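Local coordinates for Lin1909 protein (Listeria innocua, PDB 3FIJ) that binds manganese and is probably a class I glutamine amidotransferase-like hydrolase of the peptidase C26 family, which may cleave gamma-glutamyl-gamma-aminobutyrate, at residues Pro48-Ile59 against Arg93-Ala104; Tyr78-Ile86 against Gly127-Gln135. One frame throughout, in Å; residues are numbered along the deposited sequence.

Contact 1 of 2, residues Pro48-Ile59 against Arg93-Ala104; sequences PIDDPSTAVQAI and RDSYEIALVRAA
The ring of Tyr96 lies between the chain of Asp50 on one face and Leu100 of its own helix on the other. Asp50 N sits 3.5 Å above the plane of the Tyr96 ring, over its centre, and Asp50 CB adds a CH-pi contact on that face, 4.1 Å from the centroid. On the opposite face Leu100 CG is offset toward the rim; at the edge, near the ring plane, comes Pro52 N. With CG anti to the backbone N (chi1 -173°), the tyrosine reaches along the loop toward the start of helix 55-60. Its hydroxyl touches the methyl of Ala58, OH to CB 3.3 Å, and one water joins it to Pro48 O. Thr54 OG1, bonded to Asp51 O at 2.7 Å, approaches the ring obliquely. This is helix-on-helix packing on one side of the parallel part of the central sheet in a class I glutamine amidotransferase-like fold: helix 91-106 rests on strands 6-10 and 64-67, while helix 55-60 lies against it. The segment axes pass 8.5 Å apart with a signed crossing angle of -57°. Alanines permit so close an approach: Ala55 CB meets Ala99 CB at 3.4 Å, closer than methyl groups normally sit, while Ala103 CB lies 3.9 Å from Val56 CA. Farther along, Ile59 lays CG1 and CG2 against the backbone around Ala104. At the other end Ile49 runs nearly perpendicular to Arg93, its CD1 3.4 Å from Arg93 CG, and Gln38 of a second subunit donates to Ile49 O.

Contact 2 of 2, residues Tyr78-Ile86 against Gly127-Gln135; sequences YLEEPSQEI and GTLYQDISQ
Gly127 opens the contact through its carbonyl, whose O lies 3.7 Å from Tyr78 CB. Thr128 meets the tyrosine ring obliquely with CB, while its hydroxyl is bonded to Lys184 N. Leu129 then covers one ring face, with its backbone N over that face, CG offset toward the rim and CD1 3.9 Å from Tyr78 CE2. Gln131 is the hub: its amide uses both ends to hold the irregular loop 78-86. From CG anti to the carbonyl carbon (chi1 -73°) the side chain runs extended into the loop, and CG passes the edge of the Tyr78 ring. Gln131 NE2 donates along a nearly straight N-H...O line (169°) to Glu81 O, 3.1 Å away, from off the carbonyl plane. Its second bond reaches Glu80 OE1 from the anti side, tilted well out of the carboxylate plane; the other oxygen pairs with Lys183. Gln131 OE1 takes Ser83 N at 2.7 Å, in the carbonyl plane on a lone pair, plus a weak bond from Ser83 OG. These bonds fix the rotation of a buried amide. Asp132 CB packs on Glu85 CG, 3.6 Å away, in the type I turn 83-86. Its OD2 accepts Ser134 N from above the carboxylate plane, an Asx turn, and Ser134 OG on the anti lone pair. Gln135 NE2 bonds weakly to Glu85 OE1. Strand 129-130 pairs antiparallel with 181-182, and helix 116-124 meets both Tyr78 and Leu129 through Val123.

How the contacts relate
The segments of contacts 1 and 2 alternate along the chain, yet the contacts do not touch: their centres are 24 Å apart and their nearest atoms about 8 Å. Helix 116-124 bridges them, with Leu120 and Ala124 against helix 91-106 of contact 1 and Gln119 and Val123 against contact 2. Asp94 and Glu97 of contact 1 form salt bridges with Arg116, which follows Cys115, the possible nucleophile of a Cys-His-Glu triad. Contact 1 lies away from the manganese site; in contact 2 the side chain of Asp132 is about 13 Å from the ion and about 9 Å from those of its ligands His143 and His178. Glu81 also packs on His154 of a third subunit, a manganese ligand there.

Contact 1 of 2, residues Pro48-Ile59 against Arg93-Ala104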
loop_
_atom_site.group_PDB
_atom_site.type_symbol
_atom_site.label_atom_id
_atom_site.label_comp_id
_atom_site.label_asym_id
_atom_site.label_seq_id
_atom_site.Cartn_x
_atom_site.Cartn_y
_atom_site.Cartn_z
ATOM N N PRO A 48 8.854 2.436 30.925
ATOM C CA PRO A 48 9.520 1.969 29.715
ATOM C C PRO A 48 10.437 0.795 30.048
ATOM O O PRO A 48 10.692 0.486 31.216
ATOM C CB PRO A 48 10.288 3.208 29.242
ATOM C CG PRO A 48 10.575 3.935 30.507
ATOM C CD PRO A 48 9.259 3.815 31.242
ATOM N N ILE A 49 10.916 0.118 29.021
ATOM C CA ILE A 49 11.811 -0.988 29.267
ATOM C C ILE A 49 13.120 -0.409 29.799
ATOM O O ILE A 49 13.634 0.570 29.267
ATOM C CB ILE A 49 12.052 -1.791 27.981
ATOM C CG1 ILE A 49 10.777 -2.545 27.618
ATOM C CG2 ILE A 49 13.208 -2.778 28.172
ATOM C CD1 ILE A 49 10.780 -3.083 26.210
ATOM N N ASP A 50 13.643 -0.999 30.865
ATOM C CA ASP A 50 14.890 -0.515 31.438
ATOM C C ASP A 50 15.696 -1.688 31.971
ATOM O O ASP A 50 15.256 -2.835 31.915
ATOM C CB ASP A 50 14.601 0.492 32.559
ATOM C CG ASP A 50 15.781 1.408 32.848
ATOM O OD1 ASP A 50 15.553 2.502 33.401
ATOM O OD2 ASP A 50 16.934 1.040 32.533
ATOM N N ASP A 51 16.887 -1.395 32.479
ATOM C CA ASP A 51 17.764 -2.425 33.024
ATOM C C ASP A 51 17.166 -3.076 34.278
ATOM O O ASP A 51 16.707 -2.381 35.181
ATOM C CB ASP A 51 19.120 -1.807 33.351
ATOM C CG ASP A 51 20.164 -2.847 33.652
ATOM O OD1 ASP A 51 20.668 -3.476 32.698
ATOM O OD2 ASP A 51 20.469 -3.044 34.847
ATOM N N PRO A 52 17.169 -4.423 34.347
ATOM C CA PRO A 52 16.633 -5.186 35.483
ATOM C C PRO A 52 16.957 -4.582 36.846
ATOM O O PRO A 52 16.106 -4.525 37.734
ATOM C CB PRO A 52 17.268 -6.565 35.301
ATOM C CG PRO A 52 17.302 -6.706 33.818
ATOM C CD PRO A 52 17.781 -5.329 33.355
ATOM N N SER A 53 18.198 -4.133 37.003
ATOM C CA SER A 53 18.653 -3.523 38.249
ATOM C C SER A 53 17.821 -2.314 38.690
ATOM O O SER A 53 17.888 -1.917 39.855
ATOM C CB SER A 53 20.109 -3.092 38.112
ATOM O OG SER A 53 20.245 -2.079 37.130
ATOM N N THR A 54 17.051 -1.721 37.776
ATOM C CA THR A 54 16.230 -0.566 38.136
ATOM C C THR A 54 14.814 -0.979 38.500
ATOM O O THR A 54 13.964 -0.132 38.778
ATOM C CB THR A 54 16.135 0.465 36.993
ATOM O OG1 THR A 54 15.441 -0.112 35.880
ATOM C CG2 THR A 54 17.524 0.897 36.544
ATOM N N ALA A 55 14.562 -2.282 38.511
ATOM C CA ALA A 55 13.230 -2.783 38.831
ATOM C C ALA A 55 12.728 -2.412 40.225
ATOM O O ALA A 55 11.572 -2.005 40.380
ATOM C CB ALA A 55 13.184 -4.294 38.653
ATOM N N VAL A 56 13.567 -2.541 41.251
ATOM C CA VAL A 56 13.066 -2.204 42.571
ATOM C C VAL A 56 12.764 -0.706 42.675
ATOM O O VAL A 56 11.836 -0.312 43.373
ATOM C CB VAL A 56 14.020 -2.699 43.731
ATOM C CG1 VAL A 56 14.987 -3.756 43.211
ATOM C CG2 VAL A 56 14.722 -1.537 44.401
ATOM N N GLN A 57 13.518 0.134 41.968
ATOM C CA GLN A 57 13.245 1.567 42.014
ATOM C C GLN A 57 11.929 1.843 41.286
ATOM O O GLN A 57 11.183 2.758 41.635
ATOM C CB GLN A 57 14.366 2.378 41.350
ATOM C CG GLN A 57 14.110 3.881 41.413
ATOM C CD GLN A 57 15.171 4.720 40.714
ATOM O OE1 GLN A 57 15.150 5.948 40.791
ATOM N NE2 GLN A 57 16.093 4.065 40.026
ATOM N N ALA A 58 11.652 1.045 40.265
ATOM C CA ALA A 58 10.429 1.208 39.501
ATOM C C ALA A 58 9.211 0.909 40.381
ATOM O O ALA A 58 8.281 1.711 40.441
ATOM C CB ALA A 58 10.449 0.290 38.284
ATOM N N ILE A 59 9.221 -0.240 41.060
ATOM C CA ILE A 59 8.110 -0.624 41.930
ATOM C C ILE A 59 7.985 0.302 43.137
ATOM O O ILE A 59 6.898 0.495 43.670
ATOM C CB ILE A 59 8.256 -2.102 42.413
ATOM C CG1 ILE A 59 7.856 -3.055 41.288
ATOM C CG2 ILE A 59 7.362 -2.378 43.609
ATOM C CD1 ILE A 59 8.788 -3.027 40.120
ATOM N N ARG A 93 12.720 -6.802 27.319
ATOM C CA ARG A 93 11.445 -6.544 27.980
ATOM C C ARG A 93 11.179 -7.641 29.000
ATOM O O ARG A 93 10.842 -7.369 30.151
ATOM C CB ARG A 93 10.278 -6.505 26.986
ATOM C CG ARG A 93 9.082 -5.703 27.527
ATOM C CD ARG A 93 7.784 -6.495 27.710
ATOM N NE ARG A 93 6.826 -6.193 26.650
ATOM C CZ ARG A 93 5.532 -5.915 26.829
ATOM N NH1 ARG A 93 4.986 -5.893 28.041
ATOM N NH2 ARG A 93 4.778 -5.631 25.773
ATOM N N ASP A 94 11.338 -8.883 28.557
ATOM C CA ASP A 94 11.112 -10.047 29.399
ATOM C C ASP A 94 11.947 -10.000 30.663
ATOM O O ASP A 94 11.437 -10.231 31.757
ATOM C CB ASP A 94 11.406 -11.318 28.606
ATOM C CG ASP A 94 10.471 -11.481 27.423
ATOM O OD1 ASP A 94 9.247 -11.310 27.622
ATOM O OD2 ASP A 94 10.948 -11.775 26.305
ATOM N N SER A 95 13.229 -9.682 30.512
ATOM C CA SER A 95 14.128 -9.595 31.662
ATOM C C SER A 95 13.671 -8.524 32.639
ATOM O O SER A 95 13.608 -8.759 33.849
ATOM C CB SER A 95 15.552 -9.270 31.205
ATOM O OG SER A 95 16.073 -10.310 30.397
ATOM N N TYR A 96 13.364 -7.345 32.105
ATOM C CA TYR A 96 12.921 -6.232 32.930
ATOM C C TYR A 96 11.626 -6.567 33.661
ATOM O O TYR A 96 11.517 -6.356 34.868
ATOM C CB TYR A 96 12.727 -4.969 32.082
ATOM C CG TYR A 96 12.421 -3.750 32.920
ATOM C CD1 TYR A 96 13.290 -3.355 33.947
ATOM C CD2 TYR A 96 11.261 -2.998 32.704
ATOM C CE1 TYR A 96 13.009 -2.235 34.741
ATOM C CE2 TYR A 96 10.963 -1.875 33.492
ATOM C CZ TYR A 96 11.841 -1.499 34.507
ATOM O OH TYR A 96 11.570 -0.396 35.285
ATOM N N GLU A 97 10.643 -7.091 32.934
ATOM C CA GLU A 97 9.377 -7.448 33.558
ATOM C C GLU A 97 9.591 -8.541 34.606
ATOM O O GLU A 97 9.003 -8.488 35.686
ATOM C CB GLU A 97 8.356 -7.891 32.503
ATOM C CG GLU A 97 7.996 -6.779 31.538
ATOM C CD GLU A 97 6.746 -7.059 30.731
ATOM O OE1 GLU A 97 6.537 -8.210 30.319
ATOM O OE2 GLU A 97 5.981 -6.116 30.487
ATOM N N ILE A 98 10.438 -9.521 34.298
ATOM C CA ILE A 98 10.718 -10.580 35.265
ATOM C C ILE A 98 11.167 -9.868 36.544
ATOM O O ILE A 98 10.634 -10.114 37.628
ATOM C CB ILE A 98 11.872 -11.518 34.808
ATOM C CG1 ILE A 98 11.482 -12.286 33.545
ATOM C CG2 ILE A 98 12.223 -12.487 35.935
ATOM C CD1 ILE A 98 10.347 -13.238 33.719
ATOM N N ALA A 99 12.139 -8.969 36.396
ATOM C CA ALA A 99 12.666 -8.202 37.522
ATOM C C ALA A 99 11.560 -7.408 38.214
ATOM O O ALA A 99 11.587 -7.232 39.432
ATOM C CB ALA A 99 13.775 -7.259 37.042
ATOM N N LEU A 100 10.590 -6.929 37.437
ATOM C CA LEU A 100 9.478 -6.168 38.001
ATOM C C LEU A 100 8.572 -7.014 38.891
ATOM O O LEU A 100 8.261 -6.602 40.009
ATOM C CB LEU A 100 8.617 -5.514 36.903
ATOM C CG LEU A 100 9.105 -4.279 36.132
ATOM C CD1 LEU A 100 8.047 -3.875 35.105
ATOM C CD2 LEU A 100 9.364 -3.131 37.073
ATOM N N VAL A 101 8.139 -8.184 38.417
ATOM C CA VAL A 101 7.253 -9.010 39.243
ATOM C C VAL A 101 7.947 -9.451 40.529
ATOM O O VAL A 101 7.329 -9.470 41.595
ATOM C CB VAL A 101 6.698 -10.269 38.491
ATOM C CG1 VAL A 101 6.403 -9.928 37.034
ATOM C CG2 VAL A 101 7.634 -11.430 38.617
ATOM N N ARG A 102 9.230 -9.786 40.441
ATOM C CA ARG A 102 9.979 -10.192 41.627
ATOM C C ARG A 102 10.052 -9.043 42.634
ATOM O O ARG A 102 9.822 -9.238 43.830
ATOM C CB ARG A 102 11.384 -10.667 41.228
ATOM C CG ARG A 102 11.334 -12.002 40.497
ATOM C CD ARG A 102 12.659 -12.451 39.882
ATOM N NE ARG A 102 12.489 -13.746 39.222
ATOM C CZ ARG A 102 13.436 -14.384 38.543
ATOM N NH1 ARG A 102 14.649 -13.853 38.427
ATOM N NH2 ARG A 102 13.160 -15.552 37.973
ATOM N N ALA A 103 10.353 -7.842 42.147
ATOM C CA ALA A 103 10.422 -6.677 43.019
ATOM C C ALA A 103 9.035 -6.358 43.579
ATOM O O ALA A 103 8.911 -5.931 44.723
ATOM C CB ALA A 103 10.974 -5.470 42.252
ATOM N N ALA A 104 7.999 -6.569 42.764
ATOM C CA ALA A 104 6.614 -6.317 43.167
ATOM C C ALA A 104 6.176 -7.338 44.213
ATOM O O ALA A 104 5.468 -7.017 45.165
ATOM C CB ALA A 104 5.691 -6.388 41.950
HETATM O O HOH W 1 10.579 1.313 33.575
#

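Contact 2 of 2, residues Tyr78-Ile86 against Gly127-Gln135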
loop_
_atom_site.group_PDB
_atom_site.type_symbol
_atom_site.label_atom_id
_atom_site.label_comp_id
_atom_site.label_asym_id
_atom_site.label_seq_id
_atom_site.Cartn_x
_atom_site.Cartn_y
_atom_site.Cartn_z
ATOM N N TYR A 78 12.605 -20.075 29.320
ATOM C CA TYR A 78 12.050 -21.281 29.922
ATOM C C TYR A 78 12.740 -22.549 29.400
ATOM O O TYR A 78 12.146 -23.623 29.279
ATOM C CB TYR A 78 10.506 -21.335 29.803
ATOM C CG TYR A 78 9.887 -21.083 28.446
ATOM C CD1 TYR A 78 9.503 -22.142 27.633
ATOM C CD2 TYR A 78 9.660 -19.786 27.986
ATOM C CE1 TYR A 78 8.910 -21.925 26.397
ATOM C CE2 TYR A 78 9.067 -19.555 26.741
ATOM C CZ TYR A 78 8.694 -20.636 25.953
ATOM O OH TYR A 78 8.114 -20.448 24.711
ATOM N N LEU A 79 14.028 -22.390 29.109
ATOM C CA LEU A 79 14.897 -23.481 28.670
ATOM C C LEU A 79 14.536 -24.199 27.378
ATOM O O LEU A 79 14.625 -25.421 27.296
ATOM C CB LEU A 79 15.016 -24.505 29.805
ATOM C CG LEU A 79 15.329 -23.865 31.160
ATOM C CD1 LEU A 79 15.319 -24.932 32.244
ATOM C CD2 LEU A 79 16.675 -23.159 31.095
ATOM N N GLU A 80 14.140 -23.442 26.366
ATOM C CA GLU A 80 13.778 -24.022 25.079
ATOM C C GLU A 80 14.382 -23.165 23.984
ATOM O O GLU A 80 14.490 -21.945 24.136
ATOM C CB GLU A 80 12.244 -24.063 24.902
ATOM C CG GLU A 80 11.521 -25.136 25.700
ATOM C CD GLU A 80 10.002 -25.211 25.425
ATOM O OE1 GLU A 80 9.577 -25.051 24.262
ATOM O OE2 GLU A 80 9.232 -25.457 26.378
ATOM N N GLU A 81 14.804 -23.790 22.891
ATOM C CA GLU A 81 15.330 -23.011 21.778
ATOM C C GLU A 81 14.095 -22.663 20.928
ATOM O O GLU A 81 13.057 -23.308 21.049
ATOM C CB GLU A 81 16.369 -23.818 20.988
ATOM C CG GLU A 81 17.776 -23.816 21.631
ATOM C CD GLU A 81 18.487 -22.452 21.575
ATOM O OE1 GLU A 81 18.825 -21.895 22.640
ATOM O OE2 GLU A 81 18.724 -21.930 20.466
ATOM N N PRO A 82 14.185 -21.630 20.078
ATOM C CA PRO A 82 13.051 -21.225 19.238
ATOM C C PRO A 82 12.570 -22.160 18.130
ATOM O O PRO A 82 13.327 -22.510 17.219
ATOM C CB PRO A 82 13.503 -19.878 18.682
ATOM C CG PRO A 82 14.998 -20.046 18.583
ATOM C CD PRO A 82 15.320 -20.702 19.908
ATOM N N SER A 83 11.296 -22.543 18.223
ATOM C CA SER A 83 10.629 -23.398 17.235
ATOM C C SER A 83 10.376 -22.584 15.974
ATOM O O SER A 83 10.333 -21.354 16.023
ATOM C CB SER A 83 9.258 -23.858 17.746
ATOM O OG SER A 83 9.377 -24.665 18.887
ATOM N N GLN A 84 10.171 -23.269 14.856
ATOM C CA GLN A 84 9.898 -22.578 13.602
ATOM C C GLN A 84 8.631 -21.727 13.682
ATOM O O GLN A 84 8.544 -20.690 13.031
ATOM C CB GLN A 84 9.769 -23.581 12.445
ATOM C CG GLN A 84 11.066 -24.338 12.154
ATOM C CD GLN A 84 10.984 -25.238 10.929
ATOM O OE1 GLN A 84 11.450 -26.379 10.956
ATOM N NE2 GLN A 84 10.404 -24.725 9.850
ATOM N N GLU A 85 7.656 -22.140 14.489
ATOM C CA GLU A 85 6.424 -21.366 14.575
ATOM C C GLU A 85 6.310 -20.375 15.739
ATOM O O GLU A 85 5.217 -19.893 16.050
ATOM C CB GLU A 85 5.195 -22.293 14.524
ATOM C CG GLU A 85 5.324 -23.567 15.314
ATOM C CD GLU A 85 6.239 -24.587 14.662
ATOM O OE1 GLU A 85 6.986 -25.243 15.408
ATOM O OE2 GLU A 85 6.206 -24.742 13.421
ATOM N N ILE A 86 7.434 -20.059 16.375
ATOM C CA ILE A 86 7.416 -19.085 17.456
ATOM C C ILE A 86 7.365 -17.723 16.754
ATOM O O ILE A 86 7.767 -17.604 15.592
ATOM C CB ILE A 86 8.691 -19.163 18.335
ATOM C CG1 ILE A 86 8.471 -18.379 19.642
ATOM C CG2 ILE A 86 9.891 -18.573 17.583
ATOM C CD1 ILE A 86 9.602 -18.528 20.669
ATOM N N GLY A 127 7.520 -21.701 35.176
ATOM C CA GLY A 127 6.601 -22.461 34.336
ATOM C C GLY A 127 7.086 -22.497 32.902
ATOM O O GLY A 127 8.167 -21.999 32.610
ATOM N N THR A 128 6.310 -23.102 32.007
ATOM C CA THR A 128 6.695 -23.164 30.598
ATOM C C THR A 128 5.501 -22.809 29.726
ATOM O O THR A 128 4.382 -22.669 30.225
ATOM C CB THR A 128 7.216 -24.573 30.188
ATOM O OG1 THR A 128 6.169 -25.539 30.331
ATOM C CG2 THR A 128 8.397 -24.980 31.062
ATOM N N LEU A 129 5.736 -22.673 28.423
ATOM C CA LEU A 129 4.672 -22.317 27.490
ATOM C C LEU A 129 4.714 -23.151 26.216
ATOM O O LEU A 129 5.752 -23.710 25.870
ATOM C CB LEU A 129 4.824 -20.852 27.080
ATOM C CG LEU A 129 5.076 -19.784 28.143
ATOM C CD1 LEU A 129 5.407 -18.452 27.459
ATOM C CD2 LEU A 129 3.860 -19.661 29.041
ATOM N N TYR A 130 3.582 -23.243 25.525
ATOM C CA TYR A 130 3.550 -23.916 24.234
ATOM C C TYR A 130 3.934 -22.757 23.316
ATOM O O TYR A 130 3.354 -21.676 23.425
ATOM C CB TYR A 130 2.140 -24.381 23.853
ATOM C CG TYR A 130 1.668 -25.638 24.541
ATOM C CD1 TYR A 130 0.901 -25.571 25.700
ATOM C CD2 TYR A 130 1.987 -26.907 24.027
ATOM C CE1 TYR A 130 0.456 -26.725 26.333
ATOM C CE2 TYR A 130 1.550 -28.072 24.656
ATOM C CZ TYR A 130 0.786 -27.969 25.808
ATOM O OH TYR A 130 0.344 -29.102 26.438
ATOM N N GLN A 131 4.900 -22.963 22.430
ATOM C CA GLN A 131 5.336 -21.906 21.526
ATOM C C GLN A 131 4.320 -21.517 20.448
ATOM O O GLN A 131 4.361 -20.395 19.939
ATOM C CB GLN A 131 6.668 -22.296 20.883
ATOM C CG GLN A 131 7.830 -22.203 21.847
ATOM C CD GLN A 131 9.172 -22.406 21.180
ATOM O OE1 GLN A 131 9.387 -21.986 20.035
ATOM N NE2 GLN A 131 10.097 -23.034 21.901
ATOM N N ASP A 132 3.414 -22.436 20.105
ATOM C CA ASP A 132 2.382 -22.166 19.099
ATOM C C ASP A 132 1.182 -23.089 19.296
ATOM O O ASP A 132 1.321 -24.195 19.835
ATOM C CB ASP A 132 2.939 -22.343 17.679
ATOM C CG ASP A 132 1.910 -22.022 16.596
ATOM O OD1 ASP A 132 1.362 -20.898 16.599
ATOM O OD2 ASP A 132 1.652 -22.887 15.732
ATOM N N ILE A 133 0.012 -22.625 18.855
ATOM C CA ILE A 133 -1.233 -23.378 18.973
ATOM C C ILE A 133 -1.085 -24.719 18.265
ATOM O O ILE A 133 -1.655 -25.721 18.690
ATOM C CB ILE A 133 -2.437 -22.592 18.352
ATOM C CG1 ILE A 133 -2.545 -21.203 19.000
ATOM C CG2 ILE A 133 -3.753 -23.337 18.589
ATOM C CD1 ILE A 133 -3.698 -20.316 18.446
ATOM N N SER A 134 -0.292 -24.742 17.197
ATOM C CA SER A 134 -0.080 -25.974 16.438
ATOM C C SER A 134 0.638 -27.071 17.237
ATOM O O SER A 134 0.662 -28.238 16.820
ATOM C CB SER A 134 0.740 -25.692 15.175
ATOM O OG SER A 134 2.127 -25.669 15.471
ATOM N N GLN A 135 1.217 -26.707 18.380
ATOM C CA GLN A 135 1.964 -27.665 19.190
ATOM C C GLN A 135 1.202 -28.347 20.328
ATOM O O GLN A 135 1.729 -29.270 20.963
ATOM C CB GLN A 135 3.217 -26.978 19.736
ATOM C CG GLN A 135 4.233 -26.611 18.650
ATOM C CD GLN A 135 5.228 -25.554 19.107
ATOM O OE1 GLN A 135 5.470 -25.385 20.303
ATOM N NE2 GLN A 135 5.814 -24.847 18.153
#